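Local coordinates for protein glutathione transferase lambda1 (Populus trichocarpa, PDB 4PQH) that binds glutathione through a GST fold and acts as a thiol-transferase of the plant Lambda class, probably serving in detoxification, at residues P22-S33 and V79-V88; P37-T45 and S92-D100. All coordinates share one frame; numbering follows the deposited sequence. Where two conformers were deposited one is given.

Contact 1. Residues P22-S33 and V79-V88; sequences PVFDGTTRLYIS and VPSLEHNNEV. With GSH (glutathione), chain C.
The ring of Phe-24 lies against the turn after strand 81-84: Asn-86 CA sits over one face in a CH-pi contact, 3.8 Å from the ring centroid, while Val-23 CG1 covers the opposite face. The guanidinium of Arg-29, in one of its two conformers, has Thr-27 CG2 above one face and the carboxylate of Asp-25 at its edge. Glu-83 OE1 meets the edge of the Tyr-31 ring; the imidazole of His-84 has Asn-85 CG over one face and takes Thr-28 OG1 at its edge, 2.9 Å from ND1. Arg-29, Tyr-31 and His-84 belong to an antiparallel pairing in the thioredoxin-like N-terminal domain, where strands 28-32 and 81-84 are central in a four-stranded mixed sheet. Backbone bonds join Arg-29 with Glu-83 and Tyr-31 with Ser-81, whose side chains point to one face; Leu-30 and Leu-82, a non-hydrogen-bonded pair, point to the opposite one, packed on helices 37-48 and 92-102.

Buried Glu-83 illustrates how a sheet can house a charge. With CG anti to its backbone N (chi1 175°) and an extended chain, it runs alongside Arg-29, its carboxylate nearly coplanar with the Tyr-31 ring. Tyr-31 OH donates to OE1, and NH1 of that Arg-29 conformer adds a salt bridge to OE2, weak as a hydrogen bond because it is bent. Asp-25 draws the same guanidinium end-on through NH1 and NH2, which probably offsets the nearness of two acids.

At the far end, before a cis-proline, Val-79 N donates to glutathione O2, and glutathione N2 to Val-79 O. Phe-24 N reaches Glu-83 OE2 at 2.6 Å, arriving from above the carboxylate plane.

Contact 2. Residues P37-T45 and S92-D100; sequences PYAQRVWIT and SLDLIKYID. With GSH (glutathione), chain C.
Arg-41 NH1 donates to Ser-92 OG at 2.9 Å, the hydroxyl lying in the guanidinium plane, and Ser-92 OG, at the start of helix 92-102, in turn donates to glutathione O11 at 2.7 Å. The backbone N of Ser-92 binds the other oxygen of that carboxylate, O12, at 2.9 Å. The serine hydroxyl stands between its backbone N and carbonyl carbon (chi1 63°), which lets OG and N of one residue grip one carboxylate. Beyond the pair, Arg-41 NE donates to the carbonyl of Ala-174 in helix 170-190.

Packing over flat groups comes next. Leu-93 CD2 rests on one face of the Arg-41 guanidinium, displaced toward its rim. The Tyr-38 ring receives CB1 of glutathione over the centre of one face and SG2 at its edge, while Phe-178 meets it edge-to-face.

Apolar packing joins the rest of the two helices, which lie side by side on one face of the thioredoxin-like domain's sheet, Val-42 on Pro-80 and Leu-95 on Leu-82. Their segments run almost parallel, the axes 4° apart and 8.8 Å at closest approach. Val-42 is a knob in a hole made by Ser-92, Leu-95, Ile-96 and Ile-99; its CG1 presses on Ile-99 CD1 at 3.4 Å, tighter than usual for two carbons. Thr-45 crosses Ile-96 at about a right angle, its OG1 3.3 Å from Ile-96 CG2 and turned back to donate to Arg-41 O.

Replacing Arg-41 with a leucine would probably leave Ser-92 OG without its donor and Ala-174 O without NE, making the hydroxyl freer to turn from glutathione. The chemistry is consistent with a second-shell arginine helping to orient a first-shell serine, and its positive charge, close to the ligand carboxylate, may also favour the anionic form.

From the N terminus the chain runs through 22-33, passes a short loop holding Cys-36, which binds glutathione covalently, into helix 37-48, and only after strand 55-59 and helix 67-73 comes back as 79-88, which contact 1 pairs with the first strand, closing a loop of 45 residues. Strand 87-90 then leads into helix 92-102, and contact 2 closes a second loop, of 46 residues. Since the segments alternate, the closures cross rather than nest. Contact 1 builds the middle of the sheet and contact 2 the helical layer upon it. They meet where Leu-30 and Pro-80 press on Val-42. Both reach glutathione, contact 1 at its central peptide portion, contact 2 mainly at its gamma-glutamyl end, with Tyr-38 also beside the sulfur.

Contact 1. Residues P22-S33 and V79-V88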
loop_
_atom_site.group_PDB
_atom_site.type_symbol
_atom_site.label_atom_id
_atom_site.label_comp_id
_atom_site.label_asym_id
_atom_site.label_seq_id
_atom_site.Cartn_x
_atom_site.Cartn_y
_atom_site.Cartn_z
ATOM N N PRO A 22 24.683 -4.389 1.521
ATOM C CA PRO A 22 25.094 -5.155 0.352
ATOM C C PRO A 22 24.010 -4.982 -0.692
ATOM O O PRO A 22 22.830 -4.960 -0.354
ATOM C CB PRO A 22 25.101 -6.595 0.866
ATOM C CG PRO A 22 25.268 -6.479 2.341
ATOM C CD PRO A 22 24.547 -5.227 2.725
ATOM N N VAL A 23 24.405 -4.800 -1.940
ATOM C CA VAL A 23 23.447 -4.850 -3.035
ATOM C C VAL A 23 23.709 -6.056 -3.930
ATOM O O VAL A 23 24.847 -6.310 -4.328
ATOM C CB VAL A 23 23.456 -3.553 -3.863
ATOM C CG1 VAL A 23 22.479 -3.656 -5.027
ATOM C CG2 VAL A 23 23.107 -2.368 -2.979
ATOM N N PHE A 24 22.646 -6.800 -4.221
ATOM C CA PHE A 24 22.715 -8.002 -5.049
ATOM C C PHE A 24 23.570 -9.113 -4.441
ATOM O O PHE A 24 24.293 -9.805 -5.153
ATOM C CB PHE A 24 23.187 -7.676 -6.472
ATOM C CG PHE A 24 22.201 -6.867 -7.272
ATOM C CD1 PHE A 24 20.883 -6.752 -6.865
ATOM C CD2 PHE A 24 22.595 -6.229 -8.438
ATOM C CE1 PHE A 24 19.977 -6.011 -7.603
ATOM C CE2 PHE A 24 21.693 -5.489 -9.181
ATOM C CZ PHE A 24 20.382 -5.379 -8.761
ATOM N N ASP A 25 23.476 -9.287 -3.127
ATOM C CA ASP A 25 24.186 -10.373 -2.452
ATOM C C ASP A 25 23.315 -11.622 -2.338
ATOM O O ASP A 25 23.730 -12.629 -1.770
ATOM C CB ASP A 25 24.661 -9.932 -1.066
ATOM C CG ASP A 25 23.512 -9.693 -0.100
ATOM O OD1 ASP A 25 22.364 -9.532 -0.556
ATOM O OD2 ASP A 25 23.762 -9.658 1.122
ATOM N N GLY A 26 22.098 -11.547 -2.866
ATOM C CA GLY A 26 21.184 -12.672 -2.819
ATOM C C GLY A 26 20.043 -12.496 -1.835
ATOM O O GLY A 26 19.045 -13.208 -1.904
ATOM N N THR A 27 20.196 -11.556 -0.910
ATOM C CA THR A 27 19.135 -11.223 0.034
ATOM C C THR A 27 18.090 -10.352 -0.651
ATOM O O THR A 27 18.432 -9.451 -1.420
ATOM C CB THR A 27 19.695 -10.464 1.262
ATOM O OG1 THR A 27 20.478 -11.357 2.064
ATOM C CG2 THR A 27 18.571 -9.895 2.121
ATOM N N THR A 28 16.817 -10.627 -0.380
ATOM C CA THR A 28 15.738 -9.789 -0.885
ATOM C C THR A 28 15.516 -8.603 0.054
ATOM O O THR A 28 15.346 -8.777 1.261
ATOM C CB THR A 28 14.443 -10.599 -1.060
ATOM O OG1 THR A 28 14.687 -11.672 -1.980
ATOM C CG2 THR A 28 13.328 -9.720 -1.600
ATOM N N ARG A 29 15.547 -7.392 -0.500
ATOM C CA ARG A 29 15.365 -6.183 0.294
ATOM C C ARG A 29 14.233 -5.331 -0.248
ATOM O O ARG A 29 14.138 -5.104 -1.453
ATOM C CB ARG A 29 16.654 -5.363 0.323
ATOM C CG ARG A 29 17.804 -6.073 1.000
ATOM C CD ARG A 29 19.077 -5.244 0.997
ATOM N NE ARG A 29 20.136 -5.959 1.700
ATOM C CZ ARG A 29 20.887 -6.905 1.148
ATOM N NH1 ARG A 29 20.705 -7.249 -0.123
ATOM N NH2 ARG A 29 21.818 -7.512 1.866
ATOM N N LEU A 30 13.375 -4.864 0.655
ATOM C CA LEU A 30 12.303 -3.952 0.307
ATOM C C LEU A 30 12.640 -2.579 0.876
ATOM O O LEU A 30 12.643 -2.383 2.094
ATOM C CB LEU A 30 10.981 -4.453 0.878
ATOM C CG LEU A 30 9.791 -3.501 0.766
ATOM C CD1 LEU A 30 9.489 -3.163 -0.687
ATOM C CD2 LEU A 30 8.570 -4.078 1.462
ATOM N N TYR A 31 12.938 -1.630 -0.004
ATOM C CA TYR A 31 13.312 -0.290 0.436
ATOM C C TYR A 31 12.067 0.553 0.631
ATOM O O TYR A 31 11.244 0.686 -0.277
ATOM C CB TYR A 31 14.270 0.369 -0.557
ATOM C CG TYR A 31 15.582 -0.371 -0.669
ATOM C CD1 TYR A 31 15.701 -1.492 -1.486
ATOM C CD2 TYR A 31 16.698 0.027 0.060
ATOM C CE1 TYR A 31 16.879 -2.186 -1.582
ATOM C CE2 TYR A 31 17.901 -0.669 -0.036
ATOM C CZ TYR A 31 17.981 -1.774 -0.865
ATOM O OH TYR A 31 19.153 -2.486 -0.976
ATOM N N ILE A 32 11.920 1.100 1.834
ATOM C CA ILE A 32 10.722 1.828 2.200
ATOM C C ILE A 32 11.057 3.102 2.960
ATOM O O ILE A 32 12.199 3.345 3.346
ATOM C CB ILE A 32 9.788 0.986 3.119
ATOM C CG1 ILE A 32 10.434 0.768 4.491
ATOM C CG2 ILE A 32 9.430 -0.352 2.486
ATOM C CD1 ILE A 32 9.488 0.153 5.517
ATOM N N SER A 33 10.031 3.916 3.151
ATOM C CA SER A 33 10.008 4.911 4.205
ATOM C C SER A 33 8.879 4.459 5.109
ATOM O O SER A 33 7.836 4.032 4.613
ATOM C CB SER A 33 9.709 6.298 3.637
ATOM O OG SER A 33 9.281 7.183 4.655
ATOM N N VAL A 79 10.763 5.654 -3.065
ATOM C CA VAL A 79 10.361 4.399 -2.422
ATOM C C VAL A 79 8.896 4.131 -2.738
ATOM O O VAL A 79 8.125 5.064 -2.915
ATOM C CB VAL A 79 10.572 4.426 -0.885
ATOM C CG1 VAL A 79 12.057 4.445 -0.553
ATOM C CG2 VAL A 79 9.846 5.612 -0.248
ATOM N N PRO A 80 8.493 2.849 -2.807
ATOM C CA PRO A 80 9.287 1.638 -2.575
ATOM C C PRO A 80 10.060 1.165 -3.793
ATOM O O PRO A 80 9.723 1.487 -4.932
ATOM C CB PRO A 80 8.220 0.592 -2.246
ATOM C CG PRO A 80 7.050 1.025 -3.067
ATOM C CD PRO A 80 7.068 2.535 -3.020
ATOM N N SER A 81 11.094 0.381 -3.529
ATOM C CA SER A 81 11.723 -0.428 -4.556
ATOM C C SER A 81 12.048 -1.789 -3.944
ATOM O O SER A 81 12.226 -1.909 -2.726
ATOM C CB SER A 81 12.968 0.252 -5.130
ATOM O OG SER A 81 14.018 0.322 -4.185
ATOM N N LEU A 82 12.108 -2.805 -4.795
ATOM C CA LEU A 82 12.339 -4.170 -4.355
ATOM C C LEU A 82 13.559 -4.718 -5.063
ATOM O O LEU A 82 13.611 -4.741 -6.295
ATOM C CB LEU A 82 11.128 -5.049 -4.669
ATOM C CG LEU A 82 11.249 -6.515 -4.242
ATOM C CD1 LEU A 82 11.231 -6.637 -2.723
ATOM C CD2 LEU A 82 10.150 -7.350 -4.877
ATOM N N GLU A 83 14.540 -5.139 -4.268
ATOM C CA GLU A 83 15.740 -5.797 -4.751
ATOM C C GLU A 83 15.519 -7.293 -4.610
ATOM O O GLU A 83 15.371 -7.808 -3.497
ATOM C CB GLU A 83 16.930 -5.360 -3.901
ATOM C CG GLU A 83 18.236 -6.047 -4.214
ATOM C CD GLU A 83 19.292 -5.759 -3.162
ATOM O OE1 GLU A 83 19.097 -4.807 -2.379
ATOM O OE2 GLU A 83 20.306 -6.485 -3.110
ATOM N N HIS A 84 15.483 -7.989 -5.742
ATOM C CA HIS A 84 15.197 -9.415 -5.749
ATOM C C HIS A 84 15.775 -10.017 -7.020
ATOM O O HIS A 84 15.563 -9.487 -8.109
ATOM C CB HIS A 84 13.682 -9.652 -5.688
ATOM C CG HIS A 84 13.294 -11.098 -5.661
ATOM N ND1 HIS A 84 13.681 -11.953 -4.649
ATOM C CD2 HIS A 84 12.554 -11.839 -6.516
ATOM C CE1 HIS A 84 13.198 -13.158 -4.886
ATOM N NE2 HIS A 84 12.511 -13.120 -6.013
ATOM N N ASN A 85 16.516 -11.112 -6.873
ATOM C CA ASN A 85 17.095 -11.823 -8.013
ATOM C C ASN A 85 17.835 -10.923 -9.000
ATOM O O ASN A 85 17.571 -10.965 -10.204
ATOM C CB ASN A 85 16.022 -12.625 -8.757
ATOM C CG ASN A 85 15.502 -13.796 -7.951
ATOM O OD1 ASN A 85 16.151 -14.258 -7.012
ATOM N ND2 ASN A 85 14.328 -14.290 -8.321
ATOM N N ASN A 86 18.744 -10.102 -8.479
ATOM C CA ASN A 86 19.604 -9.254 -9.303
ATOM C C ASN A 86 18.857 -8.228 -10.153
ATOM O O ASN A 86 19.297 -7.863 -11.244
ATOM C CB ASN A 86 20.519 -10.111 -10.185
ATOM C CG ASN A 86 21.311 -11.123 -9.385
ATOM O OD1 ASN A 86 21.899 -10.794 -8.354
ATOM N ND2 ASN A 86 21.320 -12.368 -9.850
ATOM N N GLU A 87 17.721 -7.769 -9.648
ATOM C CA GLU A 87 16.995 -6.689 -10.289
ATOM C C GLU A 87 16.391 -5.841 -9.187
ATOM O O GLU A 87 15.921 -6.372 -8.185
ATOM C CB GLU A 87 15.900 -7.237 -11.214
ATOM C CG GLU A 87 15.143 -6.164 -12.001
ATOM C CD GLU A 87 14.048 -6.739 -12.892
ATOM O OE1 GLU A 87 14.066 -7.962 -13.154
ATOM O OE2 GLU A 87 13.167 -5.965 -13.330
ATOM N N VAL A 88 16.440 -4.524 -9.352
ATOM C CA VAL A 88 15.699 -3.635 -8.478
ATOM C C VAL A 88 14.534 -3.086 -9.283
ATOM O O VAL A 88 14.717 -2.562 -10.385
ATOM C CB VAL A 88 16.554 -2.485 -7.928
ATOM C CG1 VAL A 88 15.701 -1.582 -7.049
ATOM C CG2 VAL A 88 17.732 -3.025 -7.134
HETATM N N1 GSH C . 4.271 5.842 -8.363
HETATM C CA1 GSH C . 5.154 5.514 -7.259
HETATM C C1 GSH C . 4.657 4.227 -6.669
HETATM O O11 GSH C . 3.463 3.903 -6.845
HETATM O O12 GSH C . 5.430 3.486 -6.033
HETATM C CB1 GSH C . 5.144 6.633 -6.214
HETATM C CG1 GSH C . 6.242 6.484 -5.163
HETATM C CD1 GSH C . 6.359 7.762 -4.359
HETATM O OE1 GSH C . 5.716 8.925 -4.825
HETATM N N2 GSH C . 7.074 7.749 -3.232
HETATM C CA2 GSH C . 7.394 9.023 -2.598
HETATM C C2 GSH C . 8.862 9.308 -2.652
HETATM O O2 GSH C . 9.786 8.253 -2.669
HETATM C CB2 GSH C . 6.979 9.050 -1.136
HETATM S SG2 GSH C . 5.194 9.202 -0.866
HETATM N N3 GSH C . 9.250 10.581 -2.671
HETATM C CA3 GSH C . 10.667 10.891 -2.641
HETATM C C3 GSH C . 11.074 11.755 -3.808
HETATM O O31 GSH C . 12.234 12.217 -3.875
HETATM O O32 GSH C . 10.264 12.011 -4.727
HETATM O O HOH W 1 17.050 -11.937 -4.151
HETATM O O HOH W 2 20.215 -9.081 -3.235
#

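Contact 2. Residues P37-T45 and S92-D100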
loop_
_atom_site.group_PDB
_atom_site.type_symbol
_atom_site.label_atom_id
_atom_site.label_comp_id
_atom_site.label_asym_id
_atom_site.label_seq_id
_atom_site.Cartn_x
_atom_site.Cartn_y
_atom_site.Cartn_z
ATOM N N PRO A 37 2.835 5.926 2.054
ATOM C CA PRO A 37 1.724 4.995 1.783
ATOM C C PRO A 37 1.966 4.059 0.591
ATOM O O PRO A 37 1.469 2.931 0.594
ATOM C CB PRO A 37 0.539 5.927 1.494
ATOM C CG PRO A 37 1.178 7.214 1.007
ATOM C CD PRO A 37 2.482 7.330 1.761
ATOM N N TYR A 38 2.705 4.508 -0.415
ATOM C CA TYR A 38 3.024 3.641 -1.543
ATOM C C TYR A 38 3.872 2.464 -1.084
ATOM O O TYR A 38 3.637 1.312 -1.478
ATOM C CB TYR A 38 3.757 4.437 -2.625
ATOM C CG TYR A 38 2.913 5.543 -3.194
ATOM C CD1 TYR A 38 1.930 5.278 -4.136
ATOM C CD2 TYR A 38 3.090 6.857 -2.780
ATOM C CE1 TYR A 38 1.150 6.294 -4.652
ATOM C CE2 TYR A 38 2.319 7.868 -3.288
ATOM C CZ TYR A 38 1.356 7.589 -4.221
ATOM O OH TYR A 38 0.594 8.614 -4.720
ATOM N N ALA A 39 4.848 2.750 -0.229
ATOM C CA ALA A 39 5.700 1.705 0.328
ATOM C C ALA A 39 4.906 0.791 1.260
ATOM O O ALA A 39 5.134 -0.425 1.303
ATOM C CB ALA A 39 6.895 2.323 1.055
ATOM N N GLN A 40 3.963 1.370 1.997
ATOM C CA GLN A 40 3.132 0.583 2.896
ATOM C C GLN A 40 2.351 -0.485 2.141
ATOM O O GLN A 40 2.174 -1.584 2.655
ATOM C CB GLN A 40 2.178 1.482 3.678
ATOM C CG GLN A 40 1.547 0.794 4.881
ATOM C CD GLN A 40 0.473 1.640 5.537
ATOM O OE1 GLN A 40 0.227 2.779 5.120
ATOM N NE2 GLN A 40 -0.163 1.100 6.571
ATOM N N ARG A 41 1.891 -0.182 0.927
ATOM C CA ARG A 41 1.228 -1.197 0.093
ATOM C C ARG A 41 2.058 -2.459 -0.004
ATOM O O ARG A 41 1.545 -3.575 0.127
ATOM C CB ARG A 41 1.038 -0.673 -1.329
ATOM C CG ARG A 41 -0.039 0.382 -1.502
ATOM C CD ARG A 41 -0.096 0.815 -2.964
ATOM N NE ARG A 41 -1.286 1.604 -3.288
ATOM C CZ ARG A 41 -1.375 2.450 -4.310
ATOM N NH1 ARG A 41 -0.334 2.653 -5.110
ATOM N NH2 ARG A 41 -2.512 3.093 -4.529
ATOM N N VAL A 42 3.348 -2.282 -0.233
ATOM C CA VAL A 42 4.232 -3.409 -0.493
ATOM C C VAL A 42 4.600 -4.115 0.809
ATOM O O VAL A 42 4.686 -5.343 0.874
ATOM C CB VAL A 42 5.502 -2.953 -1.261
ATOM C CG1 VAL A 42 6.255 -4.157 -1.781
ATOM C CG2 VAL A 42 5.111 -2.057 -2.438
ATOM N N TRP A 43 4.784 -3.326 1.858
ATOM C CA TRP A 43 5.039 -3.850 3.189
ATOM C C TRP A 43 3.857 -4.725 3.658
ATOM O O TRP A 43 4.054 -5.824 4.202
ATOM C CB TRP A 43 5.272 -2.670 4.126
ATOM C CG TRP A 43 5.607 -2.986 5.545
ATOM C CD1 TRP A 43 5.800 -4.216 6.113
ATOM C CD2 TRP A 43 5.790 -2.028 6.590
ATOM N NE1 TRP A 43 6.096 -4.071 7.454
ATOM C CE2 TRP A 43 6.092 -2.737 7.767
ATOM C CE3 TRP A 43 5.735 -0.630 6.637
ATOM C CZ2 TRP A 43 6.327 -2.096 8.985
ATOM C CZ3 TRP A 43 5.967 0.006 7.848
ATOM C CH2 TRP A 43 6.261 -0.728 9.004
ATOM N N ILE A 44 2.631 -4.250 3.445
ATOM C CA ILE A 44 1.438 -5.038 3.776
ATOM C C ILE A 44 1.436 -6.345 2.996
ATOM O O ILE A 44 1.127 -7.403 3.551
ATOM C CB ILE A 44 0.128 -4.275 3.474
ATOM C CG1 ILE A 44 -0.003 -3.029 4.350
ATOM C CG2 ILE A 44 -1.066 -5.203 3.708
ATOM C CD1 ILE A 44 -0.962 -2.004 3.774
ATOM N N THR A 45 1.776 -6.293 1.715
ATOM C CA THR A 45 1.799 -7.501 0.886
ATOM C C THR A 45 2.772 -8.537 1.436
ATOM O O THR A 45 2.427 -9.708 1.604
ATOM C CB THR A 45 2.104 -7.167 -0.580
ATOM O OG1 THR A 45 1.106 -6.257 -1.060
ATOM C CG2 THR A 45 2.057 -8.433 -1.438
ATOM N N SER A 92 4.775 0.798 -6.761
ATOM C CA SER A 92 4.045 0.046 -5.735
ATOM C C SER A 92 3.020 -0.958 -6.267
ATOM O O SER A 92 2.956 -2.092 -5.783
ATOM C CB SER A 92 3.392 1.014 -4.744
ATOM O OG SER A 92 2.416 1.833 -5.375
ATOM N N LEU A 93 2.210 -0.554 -7.237
ATOM C CA LEU A 93 1.200 -1.460 -7.791
ATOM C C LEU A 93 1.819 -2.628 -8.546
ATOM O O LEU A 93 1.336 -3.758 -8.456
ATOM C CB LEU A 93 0.215 -0.706 -8.685
ATOM C CG LEU A 93 -0.675 0.291 -7.948
ATOM C CD1 LEU A 93 -1.567 1.016 -8.940
ATOM C CD2 LEU A 93 -1.509 -0.434 -6.887
ATOM N N ASP A 94 2.882 -2.358 -9.294
ATOM C CA ASP A 94 3.623 -3.421 -9.957
ATOM C C ASP A 94 4.208 -4.365 -8.912
ATOM O O ASP A 94 4.159 -5.589 -9.072
ATOM C CB ASP A 94 4.748 -2.854 -10.826
ATOM C CG ASP A 94 4.235 -2.175 -12.074
ATOM O OD1 ASP A 94 3.046 -2.362 -12.411
ATOM O OD2 ASP A 94 5.027 -1.464 -12.727
ATOM N N LEU A 95 4.744 -3.796 -7.837
ATOM C CA LEU A 95 5.435 -4.578 -6.817
ATOM C C LEU A 95 4.525 -5.486 -6.005
ATOM O O LEU A 95 4.914 -6.604 -5.678
ATOM C CB LEU A 95 6.217 -3.668 -5.872
ATOM C CG LEU A 95 7.443 -2.990 -6.478
ATOM C CD1 LEU A 95 8.171 -2.217 -5.395
ATOM C CD2 LEU A 95 8.337 -4.054 -7.088
ATOM N N ILE A 96 3.334 -5.018 -5.649
ATOM C CA ILE A 96 2.434 -5.895 -4.907
ATOM C C ILE A 96 2.023 -7.082 -5.785
ATOM O O ILE A 96 1.937 -8.214 -5.300
ATOM C CB ILE A 96 1.231 -5.145 -4.278
ATOM C CG1 ILE A 96 0.257 -4.646 -5.346
ATOM C CG2 ILE A 96 1.723 -4.020 -3.364
ATOM C CD1 ILE A 96 -0.919 -3.849 -4.771
ATOM N N LYS A 97 1.816 -6.852 -7.078
ATOM C CA LYS A 97 1.530 -7.953 -7.998
ATOM C C LYS A 97 2.727 -8.890 -8.145
ATOM O O LYS A 97 2.573 -10.120 -8.157
ATOM C CB LYS A 97 1.089 -7.424 -9.366
ATOM C CG LYS A 97 -0.263 -6.732 -9.364
ATOM C CD LYS A 97 -0.587 -6.194 -10.745
ATOM C CE LYS A 97 -1.928 -5.486 -10.767
ATOM N NZ LYS A 97 -2.145 -4.781 -12.059
ATOM N N TYR A 98 3.920 -8.312 -8.220
ATOM C CA TYR A 98 5.143 -9.082 -8.375
ATOM C C TYR A 98 5.413 -9.969 -7.162
ATOM O O TYR A 98 5.679 -11.165 -7.310
ATOM C CB TYR A 98 6.329 -8.144 -8.642
ATOM C CG TYR A 98 7.625 -8.900 -8.802
ATOM C CD1 TYR A 98 8.010 -9.402 -10.037
ATOM C CD2 TYR A 98 8.453 -9.131 -7.710
ATOM C CE1 TYR A 98 9.190 -10.110 -10.178
ATOM C CE2 TYR A 98 9.626 -9.831 -7.841
ATOM C CZ TYR A 98 9.995 -10.315 -9.075
ATOM O OH TYR A 98 11.175 -11.006 -9.204
ATOM N N ILE A 99 5.335 -9.398 -5.965
ATOM C CA ILE A 99 5.552 -10.180 -4.756
ATOM C C ILE A 99 4.520 -11.299 -4.642
ATOM O O ILE A 99 4.854 -12.437 -4.304
ATOM C CB ILE A 99 5.557 -9.293 -3.492
ATOM C CG1 ILE A 99 6.843 -8.464 -3.466
ATOM C CG2 ILE A 99 5.437 -10.154 -2.229
ATOM C CD1 ILE A 99 6.920 -7.489 -2.324
ATOM N N ASP A 100 3.276 -10.979 -4.971
ATOM C CA ASP A 100 2.207 -11.960 -4.876
ATOM C C ASP A 100 2.482 -13.185 -5.740
ATOM O O ASP A 100 2.095 -14.301 -5.381
ATOM C CB ASP A 100 0.876 -11.330 -5.276
ATOM C CG ASP A 100 -0.304 -12.251 -5.035
ATOM O OD1 ASP A 100 -0.352 -12.923 -3.974
ATOM O OD2 ASP A 100 -1.192 -12.293 -5.913
HETATM N N1 GSH C . 4.271 5.842 -8.363
HETATM C CA1 GSH C . 5.154 5.514 -7.259
HETATM C C1 GSH C . 4.657 4.227 -6.669
HETATM O O11 GSH C . 3.463 3.903 -6.845
HETATM O O12 GSH C . 5.430 3.486 -6.033
HETATM C CB1 GSH C . 5.144 6.633 -6.214
HETATM C CG1 GSH C . 6.242 6.484 -5.163
HETATM C CD1 GSH C . 6.359 7.762 -4.359
HETATM O OE1 GSH C . 5.716 8.925 -4.825
HETATM N N2 GSH C . 7.074 7.749 -3.232
HETATM C CA2 GSH C . 7.394 9.023 -2.598
HETATM C C2 GSH C . 8.862 9.308 -2.652
HETATM O O2 GSH C . 9.786 8.253 -2.669
HETATM C CB2 GSH C . 6.979 9.050 -1.136
HETATM S SG2 GSH C . 5.194 9.202 -0.866
HETATM N N3 GSH C . 9.250 10.581 -2.671
HETATM C CA3 GSH C . 10.667 10.891 -2.641
HETATM C C3 GSH C . 11.074 11.755 -3.808
HETATM O O31 GSH C . 12.234 12.217 -3.875
HETATM O O32 GSH C . 10.264 12.011 -4.727
#